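Cell division GTPase FtsZ, diverged (PDB 3V3T) belongs to the tubulin/FtsZ family, pairing a Rossmann-like GTPase-type domain with a TubZ-like C-terminal domain in one compact chain. Local coordinates at residues D148-S152 / T153-K157; L163-N166 / N167-E170; I261-I264 / V265-R269; T292-Q295 / M296-E299. The protein carries 1 engineered substitution. All blocks are in the same frame, centred on the assembly; numbering follows the deposited sequence. Where two conformers were deposited one is given.

Along the chain the four contacts follow in series. Contact 1 closes helix 136-152, and contact 2 sits at the end of strand 160-165, next in the chain; both belong to the GTPase-type domain. Contact 3, at the end of helix 258-265, belongs to the C-terminal domain, its centre about 25 Å from that of contact 1 and about 23 Å from that of contact 2. Contact 4 lies on helix 291-306, which returns to the first domain: it touches contact 2, with Leu163 CD2 3.7 Å from Val294 CG2, and its centre is about 17 Å from that of contact 1. Val294 on Trp146 and Met297 on Ala142 seat this last modelled helix on helix 136-152.

Contact 1. Residues D148-S152 / T153-K157; sequences DIMRS and TNEGK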
ATOM      1  N   ASP A 148       2.305  -1.743  15.950  1.00 31.39           N
ATOM      2  CA  ASP A 148       2.097  -3.187  16.025  1.00 31.17           C
ATOM      3  C   ASP A 148       2.650  -3.861  14.777  1.00 33.05           C
ATOM      4  O   ASP A 148       3.216  -4.959  14.848  1.00 33.47           O
ATOM      5  CB  ASP A 148       0.624  -3.537  16.184  1.00 27.12           C
ATOM      6  CG  ASP A 148       0.085  -3.213  17.553  1.00 44.64           C
ATOM      7  OD1 ASP A 148       0.883  -2.894  18.461  1.00 53.35           O
ATOM      8  OD2 ASP A 148      -1.154  -3.287  17.719  1.00 44.32           O
ATOM      9  N   ILE A 149       2.495  -3.200  13.634  1.00 30.98           N
ATOM     10  CA  ILE A 149       3.081  -3.723  12.406  1.00 25.50           C
ATOM     11  C   ILE A 149       4.619  -3.721  12.465  1.00 32.42           C
ATOM     12  O   ILE A 149       5.264  -4.717  12.111  1.00 35.47           O
ATOM     13  CB  ILE A 149       2.504  -3.016  11.161  1.00 30.14           C
ATOM     14  CG1 ILE A 149       1.078  -3.521  10.918  1.00 32.23           C
ATOM     15  CG2 ILE A 149       3.357  -3.266   9.927  1.00 23.57           C
ATOM     16  CD1 ILE A 149       0.395  -2.915   9.729  1.00 29.85           C
ATOM     17  N   MET A 150       5.206  -2.623  12.938  1.00 25.15           N
ATOM     18  CA  MET A 150       6.657  -2.556  13.107  1.00 27.95           C
ATOM     19  C   MET A 150       7.161  -3.697  13.994  1.00 37.23           C
ATOM     20  O   MET A 150       8.077  -4.435  13.628  1.00 39.07           O
ATOM     21  CB  MET A 150       7.071  -1.208  13.705  1.00 28.12           C
ATOM     22  CG  MET A 150       6.915  -0.016  12.744  1.00 29.70           C
ATOM     23  SD  MET A 150       7.889  -0.177  11.213  1.00 31.36           S
ATOM     24  CE  MET A 150       6.617  -0.414   9.982  1.00 30.49           C
ATOM     25  N   ARG A 151       6.543  -3.848  15.159  1.00 37.09           N
ATOM     26  CA  ARG A 151       6.962  -4.861  16.122  1.00 32.11           C
ATOM     27  C   ARG A 151       6.885  -6.296  15.573  1.00 34.39           C
ATOM     28  O   ARG A 151       7.658  -7.161  15.977  1.00 44.05           O
ATOM     29  CB  ARG A 151       6.157  -4.706  17.419  1.00 36.82           C
ATOM     30  CG  ARG A 151       6.251  -5.876  18.393  1.00 57.06           C
ATOM     31  CD  ARG A 151       5.612  -5.529  19.746  1.00 70.73           C
ATOM     32  NE  ARG A 151       4.514  -4.564  19.622  1.00 73.00           N
ATOM     33  CZ  ARG A 151       4.569  -3.309  20.072  1.00 72.62           C
ATOM     34  NH1 ARG A 151       5.663  -2.875  20.689  1.00 79.40           N
ATOM     35  NH2 ARG A 151       3.531  -2.493  19.918  1.00 55.42           N
ATOM     36  N   SER A 152       5.964  -6.539  14.647  1.00 31.72           N
ATOM     37  CA  SER A 152       5.752  -7.878  14.086  1.00 32.56           C
ATOM     38  C   SER A 152       6.488  -8.173  12.783  1.00 35.11           C
ATOM     39  O   SER A 152       6.421  -9.295  12.288  1.00 38.87           O
ATOM     40  CB  SER A 152       4.262  -8.100  13.831  1.00 36.49           C
ATOM     41  OG  SER A 152       3.530  -8.070  15.044  1.00 49.22           O
ATOM     42  N   THR A 153       7.165  -7.178  12.217  1.00 35.49           N
ATOM     43  CA  THR A 153       7.765  -7.325  10.894  1.00 25.83           C
ATOM     44  C   THR A 153       9.202  -6.836  10.896  1.00 35.11           C
ATOM     45  O   THR A 153       9.723  -6.403   9.852  1.00 30.01           O
ATOM     46  CB  THR A 153       7.022  -6.485   9.850  1.00 33.13           C
ATOM     47  OG1 THR A 153       7.126  -5.096  10.193  1.00 26.69           O
ATOM     48  CG2 THR A 153       5.559  -6.874   9.764  1.00 22.47           C
ATOM     49  N   ASN A 154       9.828  -6.872  12.069  1.00 32.84           N
ATOM     50  CA  ASN A 154      11.189  -6.371  12.224  0.52 37.84           C
ATOM     51  C   ASN A 154      11.320  -4.948  11.692  1.00 40.64           C
ATOM     52  O   ASN A 154      12.191  -4.661  10.876  1.00 37.69           O
ATOM     53  CB  ASN A 154      12.194  -7.283  11.515  0.52 40.82           C
ATOM     54  CG  ASN A 154      13.640  -6.981  11.907  0.52 47.21           C
ATOM     55  OD1 ASN A 154      13.902  -6.323  12.921  0.52 49.59           O
ATOM     56  ND2 ASN A 154      14.586  -7.465  11.103  0.52 44.22           N
ATOM     57  N   GLU A 155      10.441  -4.064  12.151  1.00 37.16           N
ATOM     58  CA  GLU A 155      10.465  -2.663  11.745  1.00 31.12           C
ATOM     59  C   GLU A 155      10.290  -2.533  10.239  1.00 31.13           C
ATOM     60  O   GLU A 155      10.863  -1.653   9.612  1.00 39.00           O
ATOM     61  CB  GLU A 155      11.773  -1.999  12.177  1.00 34.17           C
ATOM     62  CG  GLU A 155      12.183  -2.298  13.612  1.00 51.07           C
ATOM     63  CD  GLU A 155      11.162  -1.820  14.638  1.00 72.52           C
ATOM     64  OE1 GLU A 155      10.757  -0.638  14.574  1.00 82.73           O
ATOM     65  OE2 GLU A 155      10.765  -2.623  15.512  1.00 75.90           O
ATOM     66  N   GLY A 156       9.506  -3.420   9.650  1.00 30.46           N
ATOM     67  CA  GLY A 156       9.156  -3.272   8.251  1.00 25.36           C
ATOM     68  C   GLY A 156      10.093  -3.980   7.297  1.00 32.07           C
ATOM     69  O   GLY A 156       9.910  -3.882   6.086  1.00 29.83           O
ATOM     70  N   LYS A 157      11.093  -4.688   7.830  1.00 31.94           N
ATOM     71  CA  LYS A 157      12.020  -5.449   6.994  1.00 28.00           C
ATOM     72  C   LYS A 157      11.454  -6.762   6.432  1.00 35.72           C
ATOM     73  O   LYS A 157      11.995  -7.289   5.465  1.00 38.91           O
ATOM     74  CB  LYS A 157      13.324  -5.753   7.744  1.00 36.33           C
ATOM     75  CG  LYS A 157      14.109  -4.531   8.210  1.00 38.24           C
ATOM     76  CD  LYS A 157      15.385  -4.962   8.942  1.00 53.13           C
ATOM     77  CE  LYS A 157      15.940  -3.846   9.826  1.00 61.56           C
ATOM     78  NZ  LYS A 157      16.120  -2.568   9.076  1.00 69.85           N
TER
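The carbonyl of Met150 anchors the chain as it leaves helix 136-152: in place of the helical bond four residues back, Thr153 N reaches back three to Met150 O at 3.2 Å and Glu155 N five at 2.8 Å, the two arriving from opposite faces of the carbonyl plane and turning the chain out of the helix. Glu155 already belongs to the type I' turn Asn154-Lys157. One carbonyl upstream, Thr153 OG1 donates to Ile149 O at 2.7 Å, from above that carbonyl's plane. A first torsion of 63° sets OG1 between backbone N and carbonyl carbon, folding the hydroxyl back over the helix; the same oxygen takes a weak bond from Gly156 N. Met150, bent at its second and third torsions, lays SD against the turn, 3.5 Å from Glu155 C. Gly156 takes a positive phi (91°) in the turn, beside the Met150 side chain. On the solvent side, Arg151 NH2 forms a salt bridge with Asp148 OD1, one helical turn back, at 3.0 Å in the guanidinium plane, while Asp148 OD2 pairs with Arg64. Ile149 rests on Pro108 of helix 101-117, whose Lys115 bonds Ser152 O, and, with Thr153, on Ile159 just ahead of strand 160-165.

Contact 2. Residues L163-N166 / N167-E170; sequences LLDN and NKRE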
ATOM      1  N   LEU A 163       2.597   3.062   2.045  1.00 17.82           N
ATOM      2  CA  LEU A 163       2.060   3.920   3.088  1.00 19.08           C
ATOM      3  C   LEU A 163       1.470   5.161   2.450  1.00 18.81           C
ATOM      4  O   LEU A 163       2.208   5.980   1.871  1.00 22.44           O
ATOM      5  CB  LEU A 163       3.171   4.321   4.075  1.00 14.26           C
ATOM      6  CG  LEU A 163       2.696   4.959   5.389  1.00 24.37           C
ATOM      7  CD1 LEU A 163       1.683   4.026   6.054  1.00 22.74           C
ATOM      8  CD2 LEU A 163       3.862   5.263   6.370  1.00 18.54           C
ATOM      9  N   LEU A 164       0.152   5.296   2.568  1.00 21.13           N
ATOM     10  CA  LEU A 164      -0.599   6.402   1.960  1.00 26.18           C
ATOM     11  C   LEU A 164      -0.959   7.459   2.997  1.00 27.19           C
ATOM     12  O   LEU A 164      -1.097   7.148   4.187  1.00 19.93           O
ATOM     13  CB  LEU A 164      -1.880   5.877   1.288  1.00 22.31           C
ATOM     14  CG  LEU A 164      -1.715   4.735   0.282  1.00 25.69           C
ATOM     15  CD1 LEU A 164      -3.045   4.367  -0.358  1.00 18.28           C
ATOM     16  CD2 LEU A 164      -0.711   5.118  -0.799  1.00 30.71           C
ATOM     17  N   ASP A 165      -1.136   8.699   2.546  1.00 25.50           N
ATOM     18  CA  ASP A 165      -1.362   9.815   3.457  1.00 26.82           C
ATOM     19  C   ASP A 165      -2.603  10.644   3.071  1.00 32.80           C
ATOM     20  O   ASP A 165      -2.581  11.404   2.100  1.00 27.82           O
ATOM     21  CB  ASP A 165      -0.117  10.706   3.490  1.00 31.20           C
ATOM     22  CG  ASP A 165      -0.222  11.843   4.496  1.00 39.16           C
ATOM     23  OD1 ASP A 165      -1.320  12.065   5.062  1.00 40.26           O
ATOM     24  OD2 ASP A 165       0.808  12.523   4.717  1.00 41.88           O
ATOM     25  N   ASN A 166      -3.678  10.501   3.845  1.00 26.29           N
ATOM     26  CA  ASN A 166      -4.903  11.237   3.577  1.00 31.41           C
ATOM     27  C   ASN A 166      -4.732  12.755   3.619  1.00 36.88           C
ATOM     28  O   ASN A 166      -5.606  13.473   3.146  1.00 39.97           O
ATOM     29  CB  ASN A 166      -6.010  10.847   4.554  1.00 28.19           C
ATOM     30  CG  ASN A 166      -6.874   9.725   4.041  1.00 41.66           C
ATOM     31  OD1 ASN A 166      -6.852   9.390   2.852  1.00 44.20           O
ATOM     32  ND2 ASN A 166      -7.646   9.128   4.940  1.00 49.45           N
ATOM     33  N   ASN A 167      -3.643  13.251   4.207  1.00 32.38           N
ATOM     34  CA  ASN A 167      -3.410  14.698   4.187  1.00 41.84           C
ATOM     35  C   ASN A 167      -3.181  15.202   2.762  1.00 40.64           C
ATOM     36  O   ASN A 167      -3.304  16.385   2.500  1.00 44.04           O
ATOM     37  CB  ASN A 167      -2.208  15.104   5.058  1.00 41.51           C
ATOM     38  CG  ASN A 167      -2.554  15.248   6.535  1.00 45.79           C
ATOM     39  OD1 ASN A 167      -3.454  16.005   6.913  1.00 44.09           O
ATOM     40  ND2 ASN A 167      -1.813  14.531   7.386  1.00 39.80           N
ATOM     41  N   LYS A 168      -2.828  14.308   1.843  1.00 36.90           N
ATOM     42  CA  LYS A 168      -2.332  14.734   0.529  1.00 32.95           C
ATOM     43  C   LYS A 168      -3.430  15.031  -0.490  1.00 41.91           C
ATOM     44  O   LYS A 168      -3.148  15.577  -1.559  1.00 44.77           O
ATOM     45  CB  LYS A 168      -1.336  13.719  -0.049  1.00 31.17           C
ATOM     46  CG  LYS A 168      -0.063  13.505   0.779  1.00 33.36           C
ATOM     47  CD  LYS A 168       0.550  14.821   1.245  1.00 36.18           C
ATOM     48  CE  LYS A 168       1.261  15.552   0.117  1.00 29.71           C
ATOM     49  NZ  LYS A 168       2.302  14.680  -0.492  1.00 36.20           N
ATOM     50  N   ARG A 169      -4.673  14.672  -0.173  1.00 41.98           N
ATOM     51  CA  ARG A 169      -5.807  14.974  -1.058  1.00 44.17           C
ATOM     52  C   ARG A 169      -7.035  15.383  -0.260  1.00 45.50           C
ATOM     53  O   ARG A 169      -7.184  15.012   0.905  1.00 52.10           O
ATOM     54  CB  ARG A 169      -6.163  13.766  -1.934  1.00 45.73           C
ATOM     55  CG  ARG A 169      -5.073  13.332  -2.898  1.00 42.96           C
ATOM     56  CD  ARG A 169      -4.999  14.237  -4.130  1.00 41.58           C
ATOM     57  NE  ARG A 169      -4.026  13.723  -5.094  1.00 42.92           N
ATOM     58  CZ  ARG A 169      -2.708  13.890  -4.984  1.00 43.61           C
ATOM     59  NH1 ARG A 169      -1.886  13.388  -5.897  1.00 39.32           N
ATOM     60  NH2 ARG A 169      -2.209  14.571  -3.958  1.00 39.03           N
ATOM     61  N   GLU A 170      -7.927  16.125  -0.902  1.00 53.89           N
ATOM     62  CA  GLU A 170      -9.157  16.565  -0.256  1.00 64.20           C
ATOM     63  C   GLU A 170     -10.036  15.400   0.204  1.00 58.08           C
ATOM     64  O   GLU A 170     -10.410  15.327   1.375  1.00 57.18           O
ATOM     65  CB  GLU A 170      -9.950  17.485  -1.187  1.00 80.09           C
ATOM     66  CG  GLU A 170     -11.088  18.220  -0.499  1.00 93.18           C
ATOM     67  CD  GLU A 170     -12.009  18.933  -1.480  1.00103.94           C
ATOM     68  OE1 GLU A 170     -12.651  19.929  -1.079  1.00108.04           O
ATOM     69  OE2 GLU A 170     -12.095  18.493  -2.646  1.00104.27           O
TER
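Asp165 bonds twice to the residues that follow it, combining an Asx turn with a beta turn where strand 160-165 of the Rossmann-like sheet gives way to a loop. Its OD1 accepts Asn167 N at 2.7 Å, which meets the definition of the Asx turn, and its O accepts Lys168 N at 2.9 Å. Neither donor lies in the plane of its acceptor: Asn167 N stands 46° out of the carboxylate plane, and Lys168 N also comes from above the Asp165 carbonyl. With CG anti to the backbone N (chi1 -176°), the carboxylate is swung forward over the turn, where OD1 also approaches Asn167 CB at 3.2 Å. The carboxylate and the Asn167 amide are steeply turned, their planes 75° apart. Lys168 passes its CG 3.9 Å from Asp165 CB, then bends at each further torsion and carries NZ off to the carbonyls of Ser235 and Lys233. In the next shell, Asn167 OD1 receives Ala132 N, and Arg169 joins Glu178 of helix 172-187 by a salt bridge. Arg169 NH2 bonds both Glu234 O and, at 2.8 Å, Lys168 O, the latter lying in the guanidinium plane. Lys131 NZ, also bonded to Glu170 O, probably offsets the repulsion between two further acceptors: Asn166 O and Arg169 O lie 3.1 Å apart, with Lys131 NZ bonded to both.

Contact 3. Residues I261-I264 / V265-R269; sequences IKSI and VGYPR
Ile261 meets Val265 one helical turn on, the two side chains lying side by side and pointing the same way with CG2 of Ile261 4.0 Å from CG2 of Val265. Ile261 O accepts Val265 N at 2.8 Å, with a C=O...N angle of 165°, a regular helical bond. The pair faces inward, Ile261 on Ile250 and Val265 on Met248, both of strand 247-252.

Lys262 comes next and serves three residues. Its O accepts Gly266 N at 3.0 Å and lies 3.6 Å above one face of the Tyr267 ring, offset toward the rim. Its side chain, extended beyond CG, crosses the Pro268 ring at about a right angle, with Lys262 CG 3.6 Å from Pro268 CD and CE still beside Pro268 CG. Lys262 CB lies beside the Tyr267 ring, 3.9 Å from its CD1. A CA-H...O contact from Lys262 CA to Gly266 O, 3.4 Å, adds a backbone touch. At Ser263, CA approaches Tyr267 OH to 3.4 Å. Ile264 turns its end away, toward Leu232 of helix 224-233.

Gly266, a glycine at the helix C-terminus, is the first residue past it, with positive phi (140°). Two regular backbone bonds finish helix 258-265; beyond them, Tyr240 OH bonds Val265 O, and the Tyr267 backbone bonds Asn243 and Cys245. Between the segments, the side-chain contact is mainly apolar, carried by lysine methylenes rather than the lysine's charge.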
ATOM      1  N   ILE A 261      16.635  11.146 -12.597  1.00 56.07           N
ATOM      2  CA  ILE A 261      15.514  10.596 -11.850  1.00 45.46           C
ATOM      3  C   ILE A 261      15.998  10.143 -10.489  1.00 46.17           C
ATOM      4  O   ILE A 261      15.357  10.407  -9.481  1.00 51.50           O
ATOM      5  CB  ILE A 261      14.867   9.393 -12.577  1.00 45.76           C
ATOM      6  CG1 ILE A 261      14.202   9.847 -13.881  1.00 42.96           C
ATOM      7  CG2 ILE A 261      13.865   8.665 -11.654  1.00 36.46           C
ATOM      8  CD1 ILE A 261      13.619   8.722 -14.690  1.00 41.45           C
ATOM      9  N   LYS A 262      17.129   9.446 -10.472  1.00 49.37           N
ATOM     10  CA  LYS A 262      17.732   8.988  -9.228  1.00 49.47           C
ATOM     11  C   LYS A 262      18.068  10.194  -8.358  1.00 56.58           C
ATOM     12  O   LYS A 262      17.987  10.148  -7.129  1.00 59.98           O
ATOM     13  CB  LYS A 262      18.995   8.179  -9.529  1.00 52.46           C
ATOM     14  CG  LYS A 262      18.732   6.861 -10.246  1.00 49.20           C
ATOM     15  CD  LYS A 262      20.027   6.182 -10.662  1.00 56.12           C
ATOM     16  CE  LYS A 262      19.748   4.873 -11.386  1.00 61.34           C
ATOM     17  NZ  LYS A 262      20.974   4.226 -11.945  1.00 67.42           N
ATOM     18  N   SER A 263      18.423  11.289  -9.013  1.00 58.17           N
ATOM     19  CA  SER A 263      18.778  12.506  -8.309  1.00 58.46           C
ATOM     20  C   SER A 263      17.602  13.021  -7.480  1.00 52.76           C
ATOM     21  O   SER A 263      17.775  13.516  -6.360  1.00 53.93           O
ATOM     22  CB  SER A 263      19.250  13.566  -9.304  1.00 58.29           C
ATOM     23  OG  SER A 263      19.472  14.802  -8.655  1.00 70.06           O
ATOM     24  N   ILE A 264      16.401  12.899  -8.022  1.00 46.41           N
ATOM     25  CA  ILE A 264      15.237  13.416  -7.319  1.00 45.93           C
ATOM     26  C   ILE A 264      14.578  12.359  -6.436  1.00 47.99           C
ATOM     27  O   ILE A 264      14.098  12.661  -5.345  1.00 44.72           O
ATOM     28  CB  ILE A 264      14.196  13.981  -8.292  1.00 50.12           C
ATOM     29  CG1 ILE A 264      14.795  15.127  -9.111  1.00 51.45           C
ATOM     30  CG2 ILE A 264      12.994  14.504  -7.529  1.00 49.26           C
ATOM     31  CD1 ILE A 264      14.982  16.378  -8.306  1.00 49.88           C
ATOM     32  N   VAL A 265      14.561  11.117  -6.899  1.00 44.90           N
ATOM     33  CA  VAL A 265      13.755  10.094  -6.238  1.00 35.64           C
ATOM     34  C   VAL A 265      14.501   9.304  -5.167  1.00 33.80           C
ATOM     35  O   VAL A 265      13.917   8.896  -4.172  1.00 35.09           O
ATOM     36  CB  VAL A 265      13.143   9.111  -7.248  1.00 33.56           C
ATOM     37  CG1 VAL A 265      12.376   8.010  -6.512  1.00 31.56           C
ATOM     38  CG2 VAL A 265      12.211   9.853  -8.183  1.00 34.25           C
ATOM     39  N   GLY A 266      15.788   9.084  -5.380  1.00 38.87           N
ATOM     40  CA  GLY A 266      16.556   8.216  -4.509  1.00 41.93           C
ATOM     41  C   GLY A 266      17.508   7.376  -5.337  1.00 42.28           C
ATOM     42  O   GLY A 266      17.241   7.087  -6.504  1.00 47.42           O
ATOM     43  N   TYR A 267      18.636   7.004  -4.747  1.00 43.17           N
ATOM     44  CA  TYR A 267      19.641   6.227  -5.461  1.00 47.53           C
ATOM     45  C   TYR A 267      19.450   4.731  -5.190  1.00 45.43           C
ATOM     46  O   TYR A 267      19.557   4.278  -4.054  1.00 47.47           O
ATOM     47  CB  TYR A 267      21.038   6.721  -5.076  1.00 41.94           C
ATOM     48  CG  TYR A 267      21.317   8.088  -5.661  1.00 55.02           C
ATOM     49  CD1 TYR A 267      21.866   8.222  -6.934  1.00 61.58           C
ATOM     50  CD2 TYR A 267      20.999   9.243  -4.965  1.00 55.82           C
ATOM     51  CE1 TYR A 267      22.098   9.469  -7.487  1.00 64.68           C
ATOM     52  CE2 TYR A 267      21.230  10.494  -5.510  1.00 56.65           C
ATOM     53  CZ  TYR A 267      21.779  10.602  -6.769  1.00 66.91           C
ATOM     54  OH  TYR A 267      22.005  11.846  -7.315  1.00 70.52           O
ATOM     55  N   PRO A 268      19.126   3.961  -6.233  1.00 38.71           N
ATOM     56  CA  PRO A 268      18.871   2.523  -6.057  1.00 39.05           C
ATOM     57  C   PRO A 268      20.168   1.734  -6.193  1.00 38.05           C
ATOM     58  O   PRO A 268      21.141   2.276  -6.702  1.00 40.17           O
ATOM     59  CB  PRO A 268      17.951   2.203  -7.228  1.00 36.26           C
ATOM     60  CG  PRO A 268      18.465   3.128  -8.325  1.00 41.15           C
ATOM     61  CD  PRO A 268      18.945   4.389  -7.629  1.00 37.45           C
ATOM     62  N   ARG A 269      20.191   0.488  -5.731  1.00 38.18           N
ATOM     63  CA  ARG A 269      21.363  -0.345  -5.972  1.00 50.39           C
ATOM     64  C   ARG A 269      21.144  -1.145  -7.250  1.00 41.42           C
ATOM     65  O   ARG A 269      22.063  -1.741  -7.790  1.00 50.67           O
ATOM     66  CB  ARG A 269      21.682  -1.249  -4.776  1.00 46.24           C
ATOM     67  CG  ARG A 269      20.621  -2.255  -4.461  1.00 52.69           C
ATOM     68  CD  ARG A 269      21.064  -3.140  -3.321  1.00 68.91           C
ATOM     69  NE  ARG A 269      21.199  -4.524  -3.751  1.00 79.71           N
ATOM     70  CZ  ARG A 269      20.269  -5.460  -3.584  1.00 80.35           C
ATOM     71  NH1 ARG A 269      19.127  -5.167  -2.971  1.00 84.06           N
ATOM     72  NH2 ARG A 269      20.491  -6.694  -4.021  1.00 81.56           N
TER

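Contact 4. Residues T292-Q295 / M296-E299; sequences TTVQ and MMNE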
ATOM      1  N   THR A 292       9.373   9.202  10.372  1.00 42.00           N
ATOM      2  CA  THR A 292       9.202  10.632  10.617  1.00 46.32           C
ATOM      3  C   THR A 292       7.789  11.123  10.292  1.00 41.34           C
ATOM      4  O   THR A 292       7.167  11.794  11.103  1.00 47.42           O
ATOM      5  CB  THR A 292      10.225  11.459   9.795  1.00 58.23           C
ATOM      6  OG1 THR A 292      11.525  10.903   9.974  1.00 56.76           O
ATOM      7  CG2 THR A 292      10.246  12.921  10.245  1.00 55.52           C
ATOM      8  N   THR A 293       7.281  10.795   9.107  1.00 35.58           N
ATOM      9  CA  THR A 293       5.948  11.237   8.744  1.00 37.74           C
ATOM     10  C   THR A 293       4.919  10.658   9.697  1.00 42.05           C
ATOM     11  O   THR A 293       3.984  11.346  10.087  1.00 39.90           O
ATOM     12  CB  THR A 293       5.562  10.796   7.340  1.00 33.86           C
ATOM     13  OG1 THR A 293       6.517  11.302   6.417  1.00 35.68           O
ATOM     14  CG2 THR A 293       4.165  11.326   6.983  1.00 31.26           C
ATOM     15  N   VAL A 294       5.081   9.384  10.057  1.00 39.68           N
ATOM     16  CA  VAL A 294       4.131   8.734  10.954  1.00 37.95           C
ATOM     17  C   VAL A 294       4.190   9.376  12.330  1.00 36.50           C
ATOM     18  O   VAL A 294       3.167   9.627  12.953  1.00 40.46           O
ATOM     19  CB  VAL A 294       4.412   7.216  11.102  1.00 35.35           C
ATOM     20  CG1 VAL A 294       3.561   6.633  12.212  1.00 34.96           C
ATOM     21  CG2 VAL A 294       4.148   6.488   9.797  1.00 26.68           C
ATOM     22  N   GLN A 295       5.398   9.645  12.803  1.00 44.18           N
ATOM     23  CA  GLN A 295       5.574  10.167  14.154  1.00 52.72           C
ATOM     24  C   GLN A 295       4.980  11.562  14.334  1.00 53.30           C
ATOM     25  O   GLN A 295       4.741  11.992  15.461  1.00 55.41           O
ATOM     26  CB  GLN A 295       7.047  10.139  14.565  1.00 59.05           C
ATOM     27  CG  GLN A 295       7.560   8.729  14.860  1.00 75.11           C
ATOM     28  CD  GLN A 295       9.076   8.663  15.033  1.00 91.45           C
ATOM     29  OE1 GLN A 295       9.732   7.724  14.563  1.00 89.76           O
ATOM     30  NE2 GLN A 295       9.638   9.658  15.716  1.00 99.62           N
ATOM     31  N   MET A 296       4.734  12.268  13.236  1.00 46.38           N
ATOM     32  CA  MET A 296       4.116  13.586  13.336  1.00 50.07           C
ATOM     33  C   MET A 296       2.742  13.481  13.992  1.00 46.71           C
ATOM     34  O   MET A 296       2.288  14.406  14.659  1.00 48.67           O
ATOM     35  CB  MET A 296       3.987  14.240  11.961  1.00 55.68           C
ATOM     36  CG  MET A 296       5.315  14.535  11.294  1.00 66.70           C
ATOM     37  SD  MET A 296       5.155  15.751   9.977  1.00110.03           S
ATOM     38  CE  MET A 296       5.171  17.269  10.945  1.00 67.82           C
ATOM     39  N   MET A 297       2.079  12.346  13.802  1.00 44.39           N
ATOM     40  CA  MET A 297       0.772  12.147  14.417  1.00 46.65           C
ATOM     41  C   MET A 297       0.832  12.340  15.934  1.00 53.67           C
ATOM     42  O   MET A 297      -0.147  12.766  16.548  1.00 60.30           O
ATOM     43  CB  MET A 297       0.204  10.779  14.057  1.00 37.74           C
ATOM     44  CG  MET A 297      -0.159  10.633  12.591  1.00 30.04           C
ATOM     45  SD  MET A 297      -0.968   9.056  12.235  1.00 44.51           S
ATOM     46  CE  MET A 297       0.231   7.867  12.828  1.00 36.59           C
ATOM     47  N   ASN A 298       1.980  12.047  16.538  1.00 54.12           N
ATOM     48  CA  ASN A 298       2.155  12.280  17.970  1.00 60.62           C
ATOM     49  C   ASN A 298       2.008  13.750  18.326  1.00 65.34           C
ATOM     50  O   ASN A 298       1.432  14.092  19.360  1.00 66.49           O
ATOM     51  CB  ASN A 298       3.497  11.742  18.459  1.00 61.76           C
ATOM     52  CG  ASN A 298       3.480  10.244  18.634  1.00 69.44           C
ATOM     53  OD1 ASN A 298       2.644   9.710  19.360  1.00 71.62           O
ATOM     54  ND2 ASN A 298       4.382   9.548  17.942  1.00 76.42           N
ATOM     55  N   GLU A 299       2.515  14.618  17.459  1.00 65.43           N
ATOM     56  CA  GLU A 299       2.385  16.054  17.677  1.00 67.46           C
ATOM     57  C   GLU A 299       0.921  16.492  17.576  1.00 65.17           C
ATOM     58  O   GLU A 299       0.492  17.404  18.276  1.00 65.52           O
ATOM     59  CB  GLU A 299       3.247  16.830  16.682  1.00 67.36           C
ATOM     60  CG  GLU A 299       3.527  18.264  17.099  1.00 85.16           C
ATOM     61  CD  GLU A 299       4.787  18.820  16.455  1.00 98.38           C
ATOM     62  OE1 GLU A 299       5.316  18.174  15.520  1.00 97.36           O
ATOM     63  OE2 GLU A 299       5.251  19.897  16.889  1.00107.13           O
TER
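Val294 and Met297 form the tight, buried side, with Val294 CG1 3.6 Å from Met297 CE and the two side chains meeting at a slant. A bend at the third torsion of Met297 (chi3 -56°) curls the methyl back, so that CE also comes within 3.4 Å of Val294 O. That carbonyl already accepts Met297 N at 3.0 Å. Both side chains face helix 136-152, Val294 on Trp146 and Met297 on Ala142 and Ile143, and both reach Leu129 of strand 122-129. Thr293, next to this face, bonds Glu239 O through OG1.

The exposed side is looser. Met296 N has two weak bonds, to Thr292 O and to Thr293 O; Met296 CG makes a close backbone touch on Thr292 O, but its sulfur and methyl then run off from the first segment. The side chains of Gln295 and Asn298 come no closer than Gln295 CB to Asn298 ND2, 4.3 Å, so the link there is the backbone bond from Asn298 N to Gln295 O at 3.0 Å. The firm bonds of Met297 and Asn298 thus reach back three residues instead of four, which marks a kink here. A helix after the last sheet strand, returning to pack on the GTPase-type domain, is consistent with the long C-terminal helix of TubZ-like proteins.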